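Local atomic coordinates of beta-galactosidase (Bacteroides thetaiotaomicron, PDB entry 5MUJ), a protein that probably hydrolyses glycosidic bonds in the plant pectin rhamnogalacturonan II, whose side chain B it binds as a glycan ligand. Residues R145-Y150 and L169-G174. Residues are numbered along the deposited sequence; the frame is centred on the assembly and turned at random.
Sequences RHWMTY and LASTKG
The two central strands of a four-stranded antiparallel sheet meet here, His-146 and Met-148 pairing with Thr-172 and Ala-170 as hydrogen-bonded pairs, Trp-147 and Thr-149 with Ser-171 and Leu-169 as non-hydrogen-bonded ones. Four backbone bonds join the two hydrogen-bonded pairs, the straightest from Ala-170 N to Met-148 O, 2.8 Å at 168°. On the face of the sheet that carries Trp-147, Thr-149, Leu-169 and Ser-171, Ser-171 CB sits over the six-membered ring of the indole, 3.9 Å from its centroid, in a CH-pi contact, and Leu-169 CD1 touches Trp-147 CE3 at 3.8 Å. Because Ser-171 OG stands between its own backbone N and carbonyl carbon (chi1 71°), it can accept from Arg-145 NH2 at 2.9 Å, a bent bond tilted from the guanidinium plane. The sheet is one of five four-stranded antiparallel sheets in the chain, an arrangement consistent with a five-bladed beta-propeller, and Glu-183, on the next strand out, forms a salt bridge with the same NH2. Lys-173 CG lies over one face of the guanidinium, offset toward its rim and 3.8 Å from Arg-145 CZ, and the two side chains cross at about a right angle. Replacing Arg-145 by alanine would remove the guanidinium and is likely to leave Glu-183 without this charged mate and Ser-171 OG without its donor. At the other end Tyr-150 brings CE2 within 3.4 Å of Leu-169 N; a water accepts from that N and donates to Tyr-150 OH, which also bonds Asp-118. Where the strand ends, Thr-172 OG1 accepts from Gly-174 N in an ST turn and is hydrogen-bonded to His-180.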
loop_
_atom_site.group_PDB
_atom_site.type_symbol
_atom_site.label_atom_id
_atom_site.label_comp_id
_atom_site.label_asym_id
_atom_site.label_seq_id
_atom_site.Cartn_x
_atom_site.Cartn_y
_atom_site.Cartn_z
ATOM N N ARG A 145 -21.989 -1.301 3.996
ATOM C CA ARG A 145 -20.796 -2.016 4.402
ATOM C C ARG A 145 -19.551 -1.181 4.178
ATOM O O ARG A 145 -19.543 -0.299 3.318
ATOM C CB ARG A 145 -20.629 -3.298 3.592
ATOM C CG ARG A 145 -21.837 -4.212 3.613
ATOM C CD ARG A 145 -21.541 -5.553 2.938
ATOM N NE ARG A 145 -22.274 -6.629 3.598
ATOM C CZ ARG A 145 -21.764 -7.607 4.354
ATOM N NH1 ARG A 145 -22.609 -8.477 4.888
ATOM N NH2 ARG A 145 -20.453 -7.768 4.564
ATOM N N HIS A 146 -18.505 -1.494 4.942
ATOM C CA HIS A 146 -17.136 -1.071 4.626
ATOM C C HIS A 146 -16.459 -2.182 3.841
ATOM O O HIS A 146 -16.803 -3.367 3.975
ATOM C CB HIS A 146 -16.340 -0.741 5.889
ATOM C CG HIS A 146 -16.837 0.473 6.611
ATOM N ND1 HIS A 146 -16.424 1.738 6.287
ATOM C CD2 HIS A 146 -17.714 0.614 7.634
ATOM C CE1 HIS A 146 -17.005 2.614 7.085
ATOM N NE2 HIS A 146 -17.814 1.958 7.897
ATOM N N TRP A 147 -15.538 -1.780 2.976
ATOM C CA TRP A 147 -14.930 -2.707 1.993
ATOM C C TRP A 147 -13.412 -2.688 2.090
ATOM O O TRP A 147 -12.822 -1.754 2.629
ATOM C CB TRP A 147 -15.383 -2.330 0.591
ATOM C CG TRP A 147 -16.829 -2.407 0.426
ATOM C CD1 TRP A 147 -17.762 -1.467 0.779
ATOM C CD2 TRP A 147 -17.545 -3.495 -0.126
ATOM N NE1 TRP A 147 -19.025 -1.923 0.483
ATOM C CE2 TRP A 147 -18.915 -3.164 -0.083
ATOM C CE3 TRP A 147 -17.163 -4.727 -0.642
ATOM C CZ2 TRP A 147 -19.903 -4.021 -0.556
ATOM C CZ3 TRP A 147 -18.156 -5.589 -1.125
ATOM C CH2 TRP A 147 -19.505 -5.224 -1.080
HETATM N N MSE A 148 -12.800 -3.738 1.571
HETATM C CA MSE A 148 -11.355 -3.951 1.599
HETATM C C MSE A 148 -10.985 -4.844 0.449
HETATM O O MSE A 148 -11.741 -5.755 0.115
HETATM C CB MSE A 148 -11.032 -4.648 2.910
HETATM C CG MSE A 148 -9.595 -5.099 3.082
HETATM SE SE MSE A 148 -9.412 -6.181 4.701
HETATM C CE MSE A 148 -8.527 -4.682 5.576
ATOM N N THR A 149 -9.853 -4.585 -0.178
ATOM C CA THR A 149 -9.255 -5.545 -1.100
ATOM C C THR A 149 -8.008 -6.095 -0.467
ATOM O O THR A 149 -7.450 -5.517 0.436
ATOM C CB THR A 149 -8.903 -4.965 -2.475
ATOM O OG1 THR A 149 -7.933 -3.918 -2.310
ATOM C CG2 THR A 149 -10.174 -4.470 -3.180
ATOM N N TYR A 150 -7.536 -7.219 -0.982
ATOM C CA TYR A 150 -6.403 -7.922 -0.393
ATOM C C TYR A 150 -5.554 -8.759 -1.362
ATOM O O TYR A 150 -6.017 -9.186 -2.468
ATOM C CB TYR A 150 -6.843 -8.748 0.828
ATOM C CG TYR A 150 -7.784 -9.910 0.564
ATOM C CD1 TYR A 150 -7.294 -11.200 0.320
ATOM C CD2 TYR A 150 -9.154 -9.743 0.634
ATOM C CE1 TYR A 150 -8.165 -12.279 0.130
ATOM C CE2 TYR A 150 -10.040 -10.815 0.440
ATOM C CZ TYR A 150 -9.547 -12.078 0.200
ATOM O OH TYR A 150 -10.470 -13.110 0.032
ATOM N N LEU A 169 -11.534 -9.687 -2.394
ATOM C CA LEU A 169 -12.485 -8.677 -1.945
ATOM C C LEU A 169 -13.047 -9.100 -0.590
ATOM O O LEU A 169 -13.447 -10.262 -0.423
ATOM C CB LEU A 169 -13.668 -8.559 -2.910
ATOM C CG LEU A 169 -14.726 -7.491 -2.572
ATOM C CD1 LEU A 169 -14.159 -6.071 -2.623
ATOM C CD2 LEU A 169 -15.929 -7.638 -3.509
ATOM N N ALA A 170 -13.054 -8.163 0.354
ATOM C CA ALA A 170 -13.648 -8.363 1.668
ATOM C C ALA A 170 -14.523 -7.219 2.029
ATOM O O ALA A 170 -14.405 -6.129 1.476
ATOM C CB ALA A 170 -12.589 -8.574 2.721
ATOM N N SER A 171 -15.385 -7.465 3.016
ATOM C CA SER A 171 -16.281 -6.446 3.498
ATOM C C SER A 171 -16.764 -6.762 4.897
ATOM O O SER A 171 -16.619 -7.876 5.371
ATOM C CB SER A 171 -17.468 -6.292 2.563
ATOM O OG SER A 171 -18.342 -7.407 2.629
ATOM N N THR A 172 -17.308 -5.748 5.553
ATOM C CA THR A 172 -17.891 -5.957 6.891
ATOM C C THR A 172 -19.036 -4.990 7.166
ATOM O O THR A 172 -19.024 -3.857 6.682
ATOM C CB THR A 172 -16.842 -5.832 8.018
ATOM O OG1 THR A 172 -17.390 -6.294 9.269
ATOM C CG2 THR A 172 -16.327 -4.382 8.150
ATOM N N LYS A 173 -20.038 -5.478 7.902
ATOM C CA LYS A 173 -21.083 -4.640 8.468
ATOM C C LYS A 173 -20.729 -4.265 9.924
ATOM O O LYS A 173 -21.493 -3.557 10.603
ATOM C CB LYS A 173 -22.445 -5.336 8.392
ATOM C CG LYS A 173 -23.079 -5.217 7.013
ATOM C CD LYS A 173 -24.542 -5.639 6.994
ATOM C CE LYS A 173 -25.189 -5.379 5.642
ATOM N NZ LYS A 173 -25.404 -3.930 5.353
ATOM N N GLY A 174 -19.592 -4.763 10.404
ATOM C CA GLY A 174 -19.166 -4.501 11.788
ATOM C C GLY A 174 -18.532 -3.155 12.025
ATOM O O GLY A 174 -18.368 -2.341 11.106
HETATM O O HOH W 1 -12.026 -12.598 -2.812
#